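Local atomic coordinates of transcriptional regulator (Methanobacterium thermoautotrophicum, PDB entry 3BPV), a protein that probably binds DNA as a homodimeric winged-helix transcriptional repressor of the MarR family. Residues L35-I38 / H39-P42; G43-Q46 / D47-A50; K57-I60 / A61-R65; L110-R113 / D114-E117. All blocks are in the same frame, centred on the assembly; numbering follows the deposited sequence.

Contact 1: L35-I38 / H39-P42; sequences LLRI and HREP
Arg37, Arg40 and Glu41 build a salt-bridge network where helix 29-40 of the winged-helix domain runs out into the loop leading to helix 46-53. Arg37 grips a single carboxylate oxygen end-on with two nitrogens: NH1 lies 2.6 Å and NH2 2.7 Å from Glu41 OE2. The oxygen sits in the guanidinium plane, yet both nitrogens reach it from one face of the carboxylate, the two planes being 41° apart. A turn about the CB-CG bond of Arg37 (chi2 72°) sets its chain alongside Glu41, which stays extended beyond CG.

Arg40 NH1 stands over one face of the Arg37 guanidinium, 3.3 Å from Arg37 NH1, and makes a long ion pair of 3.8 Å with Glu41 OE2. Glu41 OE2 is the shared acceptor, tightly bound to Arg37 and more loosely to Arg40, and probably offsets part of the charge of the two guanidinium groups, whose planes are 85° apart. Arg37 also makes a cation-pi contact with Phe52 of helix 46-53.

Beneath the side chains the backbone passes from helical bonds such as His39 N to Leu35 O, 2.9 Å, to Glu41 N meeting Ile38 O at 3.0 Å. This change from an i to i+4 to an i to i+3 bond is common in a last helical turn, here leading toward the helix-turn-helix.

Contact 2: G43-Q46 / D47-A50; sequences GIKQ and DELA
Lys45 is the N-cap of helix 46-53: its carbonyl O accepts Leu49 N at 2.9 Å in the first full helical bond, and also takes a weak bond from Glu48 N, while Ala50 N follows on to Gln46 O. Glu48, three residues past the cap, folds back over this start. Its OE1 accepts Lys45 N at 2.9 Å in a nearly straight bond (165°), using the anti side of the carboxylate. This resembles one arm of a capping box, which a lysine N-cap cannot reciprocate, heading the first helix of the helix-turn-helix. The two side chains then run alongside each other, Lys45 CB lying 3.3 Å from Glu48 OE1. Lys45 NZ stays apart from the carboxylate, and a water joins them: it accepts from NZ at 2.8 Å and donates to Glu48 OE2 at 3.2 Å. With an alanine in place of Glu48, Lys45 N would probably lose its acceptor and the ammonium group its water-borne link to a carboxylate. On the inner side, Ile44 slides past Glu48, CG1 to CB 3.8 Å, and its CD1 meets Leu49 CD1 at 4.1 Å. Asp47 flanks the Lys45 chain and turns its OD1 to a salt bridge with Arg84 of the wing.

Contact 3: K57-I60 / A61-R65; sequences KGTI and ARTLR
Ile60 and Leu64 lie one turn apart on helix 57-69, the presumed DNA-recognition helix of the winged-helix domain, and form part of its inward-facing side. The side chains run side by side in the same direction. Ile60 CG1 is swung away from its backbone N (chi1 170°), which brings it to 3.5 Å from Leu64 CD1, tighter than usual carbon packing. Leu64 also leans over the backbone, its CG 3.2 Å from Ile60 O. That carbonyl is the acceptor for Leu64 N, at 2.9 Å and with a bond angle of 166°, so one helical turn is held both by its amide and by its side chains. Beyond the pair, Ile60 rests on Ala50 and Leu64 on Gln46 and Leu49, tying this helix to helix 46-53. An alanine in place of Ile60, without CG1, CG2 and CD1, is likely to open a gap beside Leu64 CD1 and Ala50 and leave the leucine freer to turn.

On a neighbouring face Thr63 follows Thr59. Thr63 N bonds to Thr59 O at 3.0 Å, Thr63 OG1 stands 2.9 Å from the same oxygen, and the Thr63 side chain packs against Ala30, Gln31 and Cys34 of helix 29-40. Thr59 turns its own hydroxyl to Asp56, just ahead of the helix, and packs on Thr59 of the second subunit. An amphipathic helix of this kind, seated on the preceding helices, is typical of the second helix of a helix-turn-helix.

Contact 4: L110-R113 / D114-E117; sequences LLFR and DFTE
With CG anti to its carbonyl carbon (chi1 -75°), Phe112 turns its ring to the side from which Phe115 arrives, and Phe115, at chi1 -93° well off the staggered position, presents a face to it. The result is a T-shaped pair: the CD1 edge of Phe112 points at the Phe115 ring, 3.6 Å from its CD2, with centroids 5.3 Å apart and planes at 67°. Their backbones are joined as well, since Phe115 N bonds to Phe112 O at 2.9 Å and closes a type I beta turn over Arg113 and Asp114. A water supports the turn, donating to Leu111 O at 2.7 Å and accepting from Asp114 N at 2.9 Å. Arg113 reaches back to the helix end: its NE gives a hydrogen bond to Leu110 O at 2.9 Å, on a lone pair of the carbonyl, while Leu110 CD2 covers one guanidinium face 3.5 Å above the plane. The second subunit meets the turn, with its Arg129 in cation-pi contact with Phe115, its Leu130 against both rings, and its Glu133 in a salt bridge with Arg113. This type I turn links helix 97-111 to helix 117-136 at the dimer interface of the MarR fold.

In the fold
Contacts 1, 2 and 3 follow one another along the winged-helix domain and share one hydrophobic interior. Contact 1 passes straight into contact 2, where Arg37 CG packs 3.3 Å from Leu49 CD1; contact 2 meets contact 3 through Ala50 CA and Ile60 CD1, also 3.3 Å apart. Contacts 1 and 3 touch at Ile38 CD1 and Leu64 CD2, 4.1 Å apart, so Leu49, Ile38 and Leu64 come together from three helices. Contact 4 stands apart, its centre about 35 Å from that of contact 3, across the chain's centre. The presumed recognition helix and the 110-117 turn thus lie far apart, although both have residues touching the second subunit.

Contact 1: L35-I38 / H39-P42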
# COMPACT_ATOMS: atom_id res chain seq x y z
N LEU A 35 -2.08 12.59 5.97
CA LEU A 35 -2.12 13.50 7.10
C LEU A 35 -0.77 13.57 7.80
O LEU A 35 -0.27 14.66 8.08
CB LEU A 35 -3.20 13.07 8.09
CG LEU A 35 -3.49 14.05 9.23
CD1 LEU A 35 -4.00 15.36 8.66
CD2 LEU A 35 -4.54 13.44 10.15
N LEU A 36 -0.16 12.42 8.08
CA LEU A 36 1.13 12.42 8.76
C LEU A 36 2.22 13.04 7.91
O LEU A 36 3.11 13.72 8.43
CB LEU A 36 1.52 11.00 9.17
CG LEU A 36 0.61 10.34 10.21
CD1 LEU A 36 1.10 8.93 10.51
CD2 LEU A 36 0.60 11.18 11.48
N ARG A 37 2.15 12.82 6.60
CA ARG A 37 3.16 13.40 5.71
C ARG A 37 3.05 14.92 5.65
O ARG A 37 4.07 15.61 5.62
CB ARG A 37 3.02 12.81 4.30
CG ARG A 37 4.14 13.20 3.36
CD ARG A 37 5.44 12.50 3.70
NE ARG A 37 6.53 12.93 2.82
CZ ARG A 37 7.07 14.14 2.86
NH1 ARG A 37 6.64 15.04 3.73
NH2 ARG A 37 8.05 14.45 2.02
N ILE A 38 1.83 15.44 5.62
CA ILE A 38 1.63 16.88 5.58
C ILE A 38 2.03 17.48 6.92
O ILE A 38 2.59 18.58 6.99
CB ILE A 38 0.16 17.23 5.28
CG1 ILE A 38 -0.24 16.67 3.91
CG2 ILE A 38 -0.03 18.75 5.30
CD1 ILE A 38 -1.72 16.68 3.66
N HIS A 39 1.73 16.74 7.99
CA HIS A 39 2.04 17.14 9.35
C HIS A 39 3.54 17.38 9.53
O HIS A 39 3.95 18.34 10.18
CB HIS A 39 1.56 16.04 10.32
CG HIS A 39 2.05 16.21 11.73
ND1 HIS A 39 1.74 17.31 12.50
CD2 HIS A 39 2.80 15.39 12.51
CE1 HIS A 39 2.28 17.16 13.70
NE2 HIS A 39 2.93 16.01 13.73
N ARG A 40 4.35 16.51 8.95
CA ARG A 40 5.79 16.65 9.08
C ARG A 40 6.39 17.62 8.06
O ARG A 40 7.55 18.00 8.18
CB ARG A 40 6.47 15.28 8.95
CG ARG A 40 6.35 14.62 7.59
CD ARG A 40 7.14 13.32 7.56
NE ARG A 40 8.54 13.54 7.92
CZ ARG A 40 9.39 14.28 7.21
NH1 ARG A 40 8.98 14.88 6.10
NH2 ARG A 40 10.64 14.42 7.62
N GLU A 41 5.59 18.04 7.08
CA GLU A 41 6.07 18.97 6.08
C GLU A 41 5.00 20.00 5.71
O GLU A 41 4.45 20.00 4.60
CB GLU A 41 6.54 18.20 4.84
CG GLU A 41 7.23 19.03 3.78
CD GLU A 41 7.96 18.17 2.75
OE1 GLU A 41 8.28 18.69 1.66
OE2 GLU A 41 8.23 16.99 3.04
N PRO A 42 4.68 20.91 6.66
CA PRO A 42 3.66 21.94 6.44
C PRO A 42 3.95 22.78 5.19
O PRO A 42 5.07 23.26 5.00
CB PRO A 42 3.72 22.76 7.73
CG PRO A 42 5.13 22.58 8.20
CD PRO A 42 5.36 21.11 7.95

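Contact 2: G43-Q46 / D47-A50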
# COMPACT_ATOMS: atom_id res chain seq x y z
N GLY A 43 2.94 22.93 4.35
CA GLY A 43 3.10 23.71 3.13
C GLY A 43 3.48 22.91 1.91
O GLY A 43 3.62 23.46 0.82
N ILE A 44 3.65 21.60 2.07
CA ILE A 44 4.01 20.75 0.95
C ILE A 44 2.95 20.91 -0.14
O ILE A 44 1.75 21.01 0.15
CB ILE A 44 4.12 19.26 1.38
CG1 ILE A 44 4.66 18.42 0.23
CG2 ILE A 44 2.76 18.75 1.83
CD1 ILE A 44 4.95 16.97 0.60
N LYS A 45 3.39 20.95 -1.39
CA LYS A 45 2.47 21.08 -2.52
C LYS A 45 1.78 19.74 -2.74
O LYS A 45 2.37 18.68 -2.51
CB LYS A 45 3.21 21.47 -3.80
CG LYS A 45 3.44 22.97 -4.01
CD LYS A 45 4.38 23.56 -2.98
CE LYS A 45 4.69 25.01 -3.33
NZ LYS A 45 5.53 25.66 -2.29
N GLN A 46 0.52 19.78 -3.18
CA GLN A 46 -0.22 18.56 -3.43
C GLN A 46 0.51 17.70 -4.45
O GLN A 46 0.58 16.48 -4.29
CB GLN A 46 -1.62 18.86 -3.94
CG GLN A 46 -2.44 17.61 -4.27
CD GLN A 46 -3.89 17.92 -4.57
OE1 GLN A 46 -4.46 18.86 -4.01
NE2 GLN A 46 -4.51 17.13 -5.44
N ASP A 47 1.06 18.32 -5.49
CA ASP A 47 1.77 17.54 -6.50
C ASP A 47 3.04 16.92 -5.93
O ASP A 47 3.48 15.88 -6.40
CB ASP A 47 2.08 18.38 -7.75
CG ASP A 47 2.97 19.57 -7.46
OD1 ASP A 47 2.42 20.66 -7.16
OD2 ASP A 47 4.20 19.43 -7.54
N GLU A 48 3.63 17.56 -4.91
CA GLU A 48 4.84 17.03 -4.29
C GLU A 48 4.47 15.84 -3.41
O GLU A 48 5.22 14.87 -3.31
CB GLU A 48 5.53 18.12 -3.45
CG GLU A 48 5.97 19.32 -4.28
CD GLU A 48 6.63 20.41 -3.46
OE1 GLU A 48 6.10 20.77 -2.38
OE2 GLU A 48 7.68 20.93 -3.91
N LEU A 49 3.30 15.91 -2.77
CA LEU A 49 2.84 14.81 -1.94
C LEU A 49 2.53 13.63 -2.88
O LEU A 49 2.86 12.49 -2.56
CB LEU A 49 1.58 15.21 -1.17
CG LEU A 49 1.09 14.20 -0.14
CD1 LEU A 49 2.09 14.13 1.01
CD2 LEU A 49 -0.28 14.60 0.39
N ALA A 50 1.91 13.91 -4.02
CA ALA A 50 1.60 12.88 -5.00
C ALA A 50 2.87 12.20 -5.48
O ALA A 50 2.94 10.98 -5.59
CB ALA A 50 0.87 13.48 -6.18
O HOH W 1 7.52 23.71 -2.25

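Contact 3: K57-I60 / A61-R65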
# COMPACT_ATOMS: atom_id res chain seq x y z
N LYS A 57 -2.67 10.18 -9.53
CA LYS A 57 -3.21 11.47 -9.13
C LYS A 57 -4.66 11.40 -8.66
O LYS A 57 -5.04 12.07 -7.70
CB LYS A 57 -3.11 12.46 -10.29
CG LYS A 57 -1.68 12.83 -10.65
CD LYS A 57 -1.60 13.55 -11.99
CE LYS A 57 -2.55 14.73 -12.05
NZ LYS A 57 -2.32 15.69 -10.94
N GLY A 58 -5.46 10.60 -9.35
CA GLY A 58 -6.86 10.47 -8.98
C GLY A 58 -7.05 9.98 -7.56
O GLY A 58 -7.88 10.50 -6.82
N THR A 59 -6.26 8.98 -7.17
CA THR A 59 -6.36 8.41 -5.83
C THR A 59 -5.99 9.43 -4.77
O THR A 59 -6.72 9.59 -3.79
CB THR A 59 -5.47 7.17 -5.69
OG1 THR A 59 -5.89 6.17 -6.63
CG2 THR A 59 -5.58 6.60 -4.28
N ILE A 60 -4.87 10.13 -4.96
CA ILE A 60 -4.44 11.13 -4.00
C ILE A 60 -5.47 12.24 -3.91
O ILE A 60 -5.77 12.73 -2.83
CB ILE A 60 -3.05 11.72 -4.38
CG1 ILE A 60 -2.75 12.94 -3.49
CG2 ILE A 60 -3.02 12.10 -5.83
CD1 ILE A 60 -1.36 13.50 -3.68
N ALA A 61 -6.04 12.64 -5.05
CA ALA A 61 -7.03 13.71 -5.06
C ALA A 61 -8.24 13.36 -4.19
O ALA A 61 -8.71 14.19 -3.42
CB ALA A 61 -7.47 14.00 -6.49
N ARG A 62 -8.74 12.14 -4.34
CA ARG A 62 -9.90 11.71 -3.56
C ARG A 62 -9.55 11.57 -2.08
O ARG A 62 -10.35 11.91 -1.22
CB ARG A 62 -10.44 10.38 -4.09
CG ARG A 62 -10.96 10.46 -5.52
CD ARG A 62 -11.81 9.25 -5.89
NE ARG A 62 -13.08 9.26 -5.17
CZ ARG A 62 -14.17 9.88 -5.59
NH1 ARG A 62 -14.18 10.54 -6.75
NH2 ARG A 62 -15.27 9.86 -4.85
N THR A 63 -8.35 11.08 -1.79
CA THR A 63 -7.92 10.93 -0.41
C THR A 63 -7.82 12.30 0.29
O THR A 63 -8.28 12.48 1.42
CB THR A 63 -6.55 10.23 -0.35
OG1 THR A 63 -6.66 8.94 -0.96
CG2 THR A 63 -6.07 10.08 1.08
N LEU A 64 -7.22 13.26 -0.40
CA LEU A 64 -7.08 14.60 0.16
C LEU A 64 -8.43 15.30 0.29
O LEU A 64 -8.66 16.04 1.25
CB LEU A 64 -6.13 15.42 -0.71
CG LEU A 64 -4.68 14.92 -0.71
CD1 LEU A 64 -3.89 15.71 -1.74
CD2 LEU A 64 -4.07 15.08 0.67
N ARG A 65 -9.34 15.05 -0.65
CA ARG A 65 -10.65 15.67 -0.58
C ARG A 65 -11.37 15.20 0.69
O ARG A 65 -12.02 15.99 1.38
CB ARG A 65 -11.48 15.32 -1.82
CG ARG A 65 -12.78 16.09 -1.94
CD ARG A 65 -13.48 15.81 -3.26
NE ARG A 65 -12.64 16.18 -4.40
CZ ARG A 65 -13.04 16.12 -5.67
NH1 ARG A 65 -14.25 15.69 -5.97
NH2 ARG A 65 -12.21 16.48 -6.64

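Contact 4: L110-R113 / D114-E117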
# COMPACT_ATOMS: atom_id res chain seq x y z
N LEU A 110 -0.24 -5.82 18.95
CA LEU A 110 -1.01 -7.00 18.56
C LEU A 110 -0.22 -7.86 17.56
O LEU A 110 -0.16 -9.08 17.68
CB LEU A 110 -2.34 -6.59 17.93
CG LEU A 110 -3.42 -6.05 18.88
CD1 LEU A 110 -4.50 -5.35 18.07
CD2 LEU A 110 -4.03 -7.19 19.68
N LEU A 111 0.38 -7.20 16.58
CA LEU A 111 1.16 -7.90 15.56
C LEU A 111 2.34 -8.67 16.15
O LEU A 111 2.64 -9.79 15.73
CB LEU A 111 1.67 -6.90 14.53
CG LEU A 111 2.14 -7.50 13.20
CD1 LEU A 111 0.92 -7.86 12.37
CD2 LEU A 111 3.02 -6.52 12.45
N PHE A 112 3.01 -8.07 17.13
CA PHE A 112 4.18 -8.66 17.76
C PHE A 112 3.93 -9.51 19.01
O PHE A 112 4.87 -9.84 19.72
CB PHE A 112 5.17 -7.56 18.16
CG PHE A 112 5.94 -6.97 17.01
CD1 PHE A 112 6.81 -7.75 16.26
CD2 PHE A 112 5.84 -5.61 16.71
CE1 PHE A 112 7.57 -7.18 15.22
CE2 PHE A 112 6.59 -5.03 15.68
CZ PHE A 112 7.46 -5.82 14.94
N ARG A 113 2.68 -9.86 19.28
CA ARG A 113 2.38 -10.64 20.48
C ARG A 113 3.22 -11.90 20.68
O ARG A 113 3.64 -12.19 21.81
CB ARG A 113 0.89 -11.02 20.51
CG ARG A 113 0.01 -9.93 21.10
CD ARG A 113 -1.46 -10.31 21.00
NE ARG A 113 -1.92 -10.30 19.62
CZ ARG A 113 -3.18 -10.53 19.25
NH1 ARG A 113 -4.10 -10.78 20.17
NH2 ARG A 113 -3.51 -10.51 17.97
N ASP A 114 3.48 -12.64 19.61
CA ASP A 114 4.26 -13.87 19.71
C ASP A 114 5.75 -13.67 19.45
O ASP A 114 6.48 -14.63 19.19
CB ASP A 114 3.70 -14.92 18.76
CG ASP A 114 2.31 -15.38 19.16
OD1 ASP A 114 1.65 -16.04 18.33
OD2 ASP A 114 1.88 -15.09 20.30
N PHE A 115 6.20 -12.43 19.52
CA PHE A 115 7.61 -12.11 19.31
C PHE A 115 8.27 -11.76 20.64
O PHE A 115 7.65 -11.09 21.47
CB PHE A 115 7.76 -10.89 18.40
CG PHE A 115 7.90 -11.21 16.94
CD1 PHE A 115 6.97 -12.02 16.30
CD2 PHE A 115 8.95 -10.67 16.21
CE1 PHE A 115 7.09 -12.29 14.94
CE2 PHE A 115 9.08 -10.94 14.84
CZ PHE A 115 8.15 -11.75 14.21
N THR A 116 9.50 -12.19 20.85
CA THR A 116 10.18 -11.79 22.07
C THR A 116 10.59 -10.36 21.77
O THR A 116 10.61 -9.93 20.62
CB THR A 116 11.45 -12.60 22.33
OG1 THR A 116 12.40 -12.35 21.29
CG2 THR A 116 11.14 -14.08 22.39
N GLU A 117 10.92 -9.60 22.81
CA GLU A 117 11.31 -8.22 22.60
C GLU A 117 12.57 -8.12 21.73
O GLU A 117 12.69 -7.21 20.91
CB GLU A 117 11.53 -7.53 23.94
CG GLU A 117 11.52 -6.01 23.86
CD GLU A 117 10.22 -5.47 23.29
OE1 GLU A 117 9.14 -5.81 23.83
OE2 GLU A 117 10.27 -4.71 22.30
O HOH W 2 2.83 -12.32 16.76